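Local coordinates for protein cycloalternan-forming enzyme (Listeria monocytogenes serovar 1/2a, PDB 5F7U) that belongs to glycoside hydrolase family 31 and carries bound glycans on several of its domains, including a carbohydrate-binding module, at residues Trp52-Lys57 with Thr95-Thr100; Thr990-Tyr995 with His1058-Lys1063. The protein carries 1 engineered substitution. All blocks are in the same frame, centred on the assembly; numbering follows the deposited sequence.

In the fold
From the N terminus the chain first builds a small beta domain, in which contact 1 pairs Trp52-Lys57 with Thr95-Thr100 and closes a loop of 37 residues, much of it strand. It then runs through the mutarotase-like domain, the eight-stranded parallel barrel of the family 31 fold and further beta domains before contact 2 opens at Thr990. There Thr990-Tyr995 pairs with His1058-Lys1063, closing a loop of 62 residues at the C terminus. The two loops follow in series, neither nesting nor crossing. With centres about 92 Å apart, on opposite sides of the chain's centre, the contacts each pair two strands within a separate beta domain, one near either end of the chain.

Contact 1. Residues Trp52-Lys57 with Thr95-Thr100; sequences WVEWTK and TTKGST
Lys97 reaches from its own strand across the indole of Trp52 to the carboxylate of Glu54, so that one extended side chain joins two residues, two apart and on the same face of the facing strand. Its CB sits over one face of the indole, 3.8 Å from the centroid of the Trp52 six-membered ring, in a CH-pi contact. CG, beside the backbone N (chi1 -63°), starts an extended chain. CD passes the rim of the indole and comes 3.5 Å from Glu54 OE2, and CE lies against Glu54 OE1. At the tip, Lys97 NZ makes a salt bridge to Glu54 OE1 at 3.0 Å, approaching from above the carboxylate plane. The other carboxylate oxygen, Glu54 OE2, takes an almost straight hydrogen bond from Trp52 NE1 (2.9 Å, 176°), lying nearly in the indole plane. One bond on each oxygen thus limits rotation of the carboxylate, and the indole is gripped at its N-H as well as covered on a face. At another part of its rim, Trp52 CZ3 meets Ser99 OG in the ring plane at 3.3 Å.

Beneath these side chains the strands run antiparallel. Trp52 with Lys97 and Glu54 with Thr95 form hydrogen-bonded pairs, two backbone bonds each, flanking the non-hydrogen-bonded pair Val53-Thr96, whose side chains occupy the opposite face. On that face Thr96 OG1 bonds to Glu7. Strand 49-57 also pairs with strand 60-73, and strand 91-100 with strand 106-129; the contact therefore joins two inner strands of the antiparallel beta structure of the N-terminal domain, where Trp52 and Glu54 also touch Asn64.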
loop_
_atom_site.group_PDB
_atom_site.type_symbol
_atom_site.label_atom_id
_atom_site.label_comp_id
_atom_site.label_asym_id
_atom_site.label_seq_id
_atom_site.Cartn_x
_atom_site.Cartn_y
_atom_site.Cartn_z
ATOM N N TRP A 52 37.833 -31.565 17.228
ATOM C CA TRP A 52 37.056 -32.206 18.271
ATOM C C TRP A 52 36.282 -31.185 19.082
ATOM O O TRP A 52 36.490 -29.970 18.949
ATOM C CB TRP A 52 37.944 -33.084 19.166
ATOM C CG TRP A 52 38.849 -32.326 20.086
ATOM C CD1 TRP A 52 38.616 -32.038 21.403
ATOM C CD2 TRP A 52 40.122 -31.757 19.766
ATOM N NE1 TRP A 52 39.679 -31.329 21.931
ATOM C CE2 TRP A 52 40.618 -31.149 20.952
ATOM C CE3 TRP A 52 40.910 -31.715 18.605
ATOM C CZ2 TRP A 52 41.865 -30.498 21.003
ATOM C CZ3 TRP A 52 42.151 -31.055 18.654
ATOM C CH2 TRP A 52 42.612 -30.458 19.851
ATOM N N VAL A 53 35.363 -31.686 19.902
ATOM C CA VAL A 53 34.499 -30.827 20.693
ATOM C C VAL A 53 34.662 -31.229 22.157
ATOM O O VAL A 53 34.545 -32.408 22.493
ATOM C CB VAL A 53 33.025 -30.949 20.270
ATOM C CG1 VAL A 53 32.148 -30.000 21.090
ATOM C CG2 VAL A 53 32.884 -30.664 18.775
ATOM N N GLU A 54 34.950 -30.232 22.991
ATOM C CA GLU A 54 34.982 -30.388 24.431
ATOM C C GLU A 54 33.718 -29.769 25.002
ATOM O O GLU A 54 33.336 -28.665 24.628
ATOM C CB GLU A 54 36.228 -29.727 24.990
ATOM C CG GLU A 54 37.485 -30.424 24.514
ATOM C CD GLU A 54 38.768 -29.805 25.034
ATOM O OE1 GLU A 54 38.707 -28.881 25.878
ATOM O OE2 GLU A 54 39.846 -30.266 24.599
ATOM N N TRP A 55 33.044 -30.487 25.896
ATOM C CA TRP A 55 31.679 -30.073 26.240
ATOM C C TRP A 55 31.171 -30.632 27.548
ATOM O O TRP A 55 31.720 -31.609 28.070
ATOM C CB TRP A 55 30.710 -30.408 25.089
ATOM C CG TRP A 55 30.493 -31.870 24.788
ATOM C CD1 TRP A 55 31.434 -32.795 24.401
ATOM C CD2 TRP A 55 29.248 -32.558 24.813
ATOM N NE1 TRP A 55 30.848 -34.018 24.207
ATOM C CE2 TRP A 55 29.503 -33.902 24.429
ATOM C CE3 TRP A 55 27.930 -32.167 25.101
ATOM C CZ2 TRP A 55 28.490 -34.872 24.356
ATOM C CZ3 TRP A 55 26.917 -33.131 25.030
ATOM C CH2 TRP A 55 27.205 -34.468 24.651
ATOM N N THR A 56 30.147 -29.967 28.074
ATOM C CA THR A 56 29.464 -30.389 29.298
ATOM C C THR A 56 27.973 -30.491 29.023
ATOM O O THR A 56 27.436 -29.786 28.156
ATOM C CB THR A 56 29.694 -29.418 30.481
ATOM O OG1 THR A 56 29.233 -28.112 30.122
ATOM C CG2 THR A 56 31.168 -29.342 30.872
ATOM N N LYS A 57 27.314 -31.381 29.754
ATOM C CA LYS A 57 25.863 -31.492 29.718
ATOM C C LYS A 57 25.404 -31.370 31.148
ATOM O O LYS A 57 25.806 -32.179 31.989
ATOM C CB LYS A 57 25.427 -32.836 29.131
ATOM C CG LYS A 57 23.928 -33.096 29.269
ATOM C CD LYS A 57 23.452 -34.224 28.377
ATOM C CE LYS A 57 23.797 -35.596 28.902
ATOM N NZ LYS A 57 22.880 -36.555 28.230
ATOM N N THR A 95 33.007 -26.149 23.309
ATOM C CA THR A 95 34.081 -25.401 22.677
ATOM C C THR A 95 34.568 -26.290 21.538
ATOM O O THR A 95 34.799 -27.487 21.725
ATOM C CB THR A 95 35.213 -25.124 23.693
ATOM O OG1 THR A 95 34.701 -24.332 24.772
ATOM C CG2 THR A 95 36.407 -24.384 23.061
ATOM N N THR A 96 34.681 -25.718 20.346
ATOM C CA THR A 96 35.182 -26.470 19.190
ATOM C C THR A 96 36.674 -26.217 19.078
ATOM O O THR A 96 37.128 -25.107 19.352
ATOM C CB THR A 96 34.429 -26.100 17.894
ATOM O OG1 THR A 96 34.510 -24.687 17.688
ATOM C CG2 THR A 96 32.967 -26.514 18.025
ATOM N N LYS A 97 37.432 -27.249 18.711
ATOM C CA LYS A 97 38.902 -27.177 18.708
ATOM C C LYS A 97 39.519 -27.828 17.485
ATOM O O LYS A 97 39.013 -28.835 16.995
ATOM C CB LYS A 97 39.508 -27.835 19.960
ATOM C CG LYS A 97 39.111 -27.148 21.251
ATOM C CD LYS A 97 40.024 -27.554 22.387
ATOM C CE LYS A 97 39.792 -26.647 23.574
ATOM N NZ LYS A 97 40.735 -27.033 24.666
ATOM N N GLY A 98 40.601 -27.234 16.996
ATOM C CA GLY A 98 41.404 -27.856 15.938
ATOM C C GLY A 98 42.884 -27.735 16.228
ATOM O O GLY A 98 43.326 -26.734 16.779
ATOM N N SER A 99 43.637 -28.772 15.871
ATOM C CA SER A 99 45.102 -28.715 15.878
ATOM C C SER A 99 45.677 -29.674 14.849
ATOM O O SER A 99 45.008 -30.621 14.426
ATOM C CB SER A 99 45.669 -29.023 17.262
ATOM O OG SER A 99 45.252 -30.295 17.694
ATOM N N THR A 100 46.921 -29.418 14.454
ATOM C CA THR A 100 47.615 -30.237 13.468
ATOM C C THR A 100 48.790 -30.913 14.162
ATOM O O THR A 100 49.573 -30.252 14.856
ATOM C CB THR A 100 48.075 -29.394 12.253
ATOM O OG1 THR A 100 46.949 -28.687 11.716
ATOM C CG2 THR A 100 48.675 -30.275 11.153
#

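Contact 2. Residues Thr990-Tyr995 with His1058-Lys1063; sequences TMEVRY and HVVIKK
Glu992 and Lys1062 meet through different first torsions: CG of Glu992 lies beside its backbone N (chi1 -68°), whereas CG of Lys1062 stands between N and the carbonyl carbon (chi1 60°). Both chains then extend and cross at about a right angle, and Lys1062 NZ forms a 2.7 Å salt bridge with Glu992 OE2, using the anti lone pair of that oxygen. Glu1030 is a second acidic partner of the same ammonium, which would probably favour its charged form. The other oxygen, Glu992 OE1, rests against Val1060 CB and accepts a hydrogen bond from a water at 2.8 Å. This water also bonds to His1058 NE2 at 2.7 Å, in the imidazole plane, and so bridges the strands. Over one face of that ring lies Arg994 CB, 3.8 Å from the His1058 ring centroid, with Arg994 CD against CE1; the guanidinium continues to a salt bridge with Asp1057. His1058 ND1 is held by Thr961.

At the chain end, Thr990 OG1 donates to Lys1063 O (2.8 Å), one oxygen of the terminal carboxylate. On the reverse face the packing is apolar: Met991 CG touches Ile1061 CD1 at 3.9 Å and Val1059 CB, while Val993 CG2 meets Val1059 CG1. Phe1044 of strand 1039-1045 packs against Met991, Val993 and Val1059.

Five backbone hydrogen bonds between six residues knit the antiparallel pairing, with Arg994 N to His1058 O the last bond at one end. The apolar face, packed against strand 1039-1045 of the other sheet, is consistent with the beta-sandwich of a family 6 carbohydrate-binding module, the family to which this region belongs. Asp1057 and Thr961, partners of Arg994 and His1058, belong to its magnesium site, so Arg994 and His1058 probably lie in the second shell of the metal and help to position its ligands.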
loop_
_atom_site.group_PDB
_atom_site.type_symbol
_atom_site.label_atom_id
_atom_site.label_comp_id
_atom_site.label_asym_id
_atom_site.label_seq_id
_atom_site.Cartn_x
_atom_site.Cartn_y
_atom_site.Cartn_z
ATOM N N THR A 990 -41.291 5.714 -16.114
ATOM C CA THR A 990 -41.426 6.086 -17.515
ATOM C C THR A 990 -40.070 5.999 -18.183
ATOM O O THR A 990 -39.102 6.609 -17.721
ATOM C CB THR A 990 -41.973 7.507 -17.663
ATOM O OG1 THR A 990 -43.209 7.608 -16.951
ATOM C CG2 THR A 990 -42.206 7.828 -19.127
ATOM N N MET A 991 -39.994 5.231 -19.263
ATOM C CA MET A 991 -38.788 5.209 -20.086
ATOM C C MET A 991 -38.973 6.126 -21.305
ATOM O O MET A 991 -39.844 5.871 -22.149
ATOM C CB MET A 991 -38.476 3.767 -20.502
ATOM C CG MET A 991 -37.265 3.645 -21.422
ATOM S SD MET A 991 -36.823 1.939 -21.800
ATOM C CE MET A 991 -38.252 1.388 -22.752
ATOM N N GLU A 992 -38.198 7.217 -21.365
ATOM C CA GLU A 992 -38.151 8.078 -22.544
ATOM C C GLU A 992 -37.257 7.428 -23.584
ATOM O O GLU A 992 -36.149 7.019 -23.265
ATOM C CB GLU A 992 -37.538 9.441 -22.223
ATOM C CG GLU A 992 -38.361 10.342 -21.320
ATOM C CD GLU A 992 -37.755 11.737 -21.199
ATOM O OE1 GLU A 992 -36.582 11.941 -21.589
ATOM O OE2 GLU A 992 -38.444 12.650 -20.720
ATOM N N VAL A 993 -37.756 7.321 -24.806
ATOM C CA VAL A 993 -36.981 6.783 -25.933
ATOM C C VAL A 993 -36.790 7.930 -26.927
ATOM O O VAL A 993 -37.770 8.405 -27.521
ATOM C CB VAL A 993 -37.694 5.569 -26.603
ATOM C CG1 VAL A 993 -36.896 5.093 -27.834
ATOM C CG2 VAL A 993 -37.875 4.421 -25.600
ATOM N N ARG A 994 -35.542 8.372 -27.101
ATOM C CA ARG A 994 -35.217 9.466 -28.013
ATOM C C ARG A 994 -34.645 8.922 -29.311
ATOM O O ARG A 994 -33.662 8.191 -29.317
ATOM C CB ARG A 994 -34.266 10.491 -27.366
ATOM C CG ARG A 994 -34.078 11.752 -28.208
ATOM C CD ARG A 994 -33.430 12.870 -27.422
ATOM N NE ARG A 994 -33.489 14.167 -28.115
ATOM C CZ ARG A 994 -32.451 14.780 -28.689
ATOM N NH1 ARG A 994 -31.235 14.230 -28.689
ATOM N NH2 ARG A 994 -32.632 15.965 -29.268
ATOM N N TYR A 995 -35.268 9.319 -30.419
ATOM C CA TYR A 995 -35.012 8.681 -31.703
ATOM C C TYR A 995 -35.318 9.665 -32.826
ATOM O O TYR A 995 -35.975 10.694 -32.614
ATOM C CB TYR A 995 -35.926 7.446 -31.870
ATOM C CG TYR A 995 -37.364 7.869 -32.101
ATOM C CD1 TYR A 995 -38.153 8.325 -31.037
ATOM C CD2 TYR A 995 -37.901 7.896 -33.389
ATOM C CE1 TYR A 995 -39.453 8.767 -31.245
ATOM C CE2 TYR A 995 -39.197 8.334 -33.611
ATOM C CZ TYR A 995 -39.960 8.760 -32.535
ATOM O OH TYR A 995 -41.234 9.199 -32.779
ATOM N N HIS A 1058 -30.845 7.543 -27.245
ATOM C CA HIS A 1058 -30.692 7.220 -25.820
ATOM C C HIS A 1058 -32.031 6.852 -25.215
ATOM O O HIS A 1058 -33.066 7.060 -25.841
ATOM C CB HIS A 1058 -30.069 8.404 -25.032
ATOM C CG HIS A 1058 -30.971 9.600 -24.839
ATOM N ND1 HIS A 1058 -30.519 10.893 -24.998
ATOM C CD2 HIS A 1058 -32.261 9.708 -24.439
ATOM C CE1 HIS A 1058 -31.490 11.745 -24.715
ATOM N NE2 HIS A 1058 -32.562 11.051 -24.377
ATOM N N VAL A 1059 -31.982 6.314 -23.996
ATOM C CA VAL A 1059 -33.165 6.238 -23.134
ATOM C C VAL A 1059 -32.933 7.000 -21.828
ATOM O O VAL A 1059 -31.799 7.082 -21.336
ATOM C CB VAL A 1059 -33.659 4.782 -22.870
ATOM C CG1 VAL A 1059 -34.006 4.065 -24.180
ATOM C CG2 VAL A 1059 -32.644 3.981 -22.075
ATOM N N VAL A 1060 -34.012 7.575 -21.289
ATOM C CA VAL A 1060 -33.998 8.225 -19.978
ATOM C C VAL A 1060 -35.036 7.526 -19.112
ATOM O O VAL A 1060 -36.153 7.255 -19.584
ATOM C CB VAL A 1060 -34.251 9.758 -20.090
ATOM C CG1 VAL A 1060 -34.557 10.379 -18.731
ATOM C CG2 VAL A 1060 -33.024 10.438 -20.694
ATOM N N ILE A 1061 -34.676 7.222 -17.861
ATOM C CA ILE A 1061 -35.632 6.664 -16.905
ATOM C C ILE A 1061 -36.081 7.789 -15.981
ATOM O O ILE A 1061 -35.242 8.476 -15.381
ATOM C CB ILE A 1061 -35.034 5.489 -16.069
ATOM C CG1 ILE A 1061 -34.423 4.390 -16.971
ATOM C CG2 ILE A 1061 -36.078 4.918 -15.095
ATOM C CD1 ILE A 1061 -35.366 3.723 -17.972
ATOM N N LYS A 1062 -37.399 7.999 -15.898
ATOM C CA LYS A 1062 -37.937 9.015 -15.015
ATOM C C LYS A 1062 -39.159 8.485 -14.289
ATOM O O LYS A 1062 -39.614 7.369 -14.548
ATOM C CB LYS A 1062 -38.245 10.320 -15.776
ATOM C CG LYS A 1062 -39.258 10.201 -16.900
ATOM C CD LYS A 1062 -39.483 11.544 -17.594
ATOM C CE LYS A 1062 -40.656 11.460 -18.552
ATOM N NZ LYS A 1062 -40.803 12.723 -19.334
ATOM N N LYS A 1063 -39.683 9.297 -13.372
ATOM C CA LYS A 1063 -40.856 8.918 -12.594
ATOM C C LYS A 1063 -41.964 8.365 -13.496
ATOM O O LYS A 1063 -42.221 8.870 -14.597
ATOM C CB LYS A 1063 -41.369 10.115 -11.799
ATOM C CG LYS A 1063 -42.465 9.758 -10.820
ATOM C CD LYS A 1063 -43.167 11.004 -10.318
ATOM C CE LYS A 1063 -44.449 10.639 -9.609
ATOM N NZ LYS A 1063 -44.130 9.986 -8.307
ATOM O OXT LYS A 1063 -42.600 7.371 -13.149
HETATM O O HOH W 1 -35.122 11.783 -23.941
#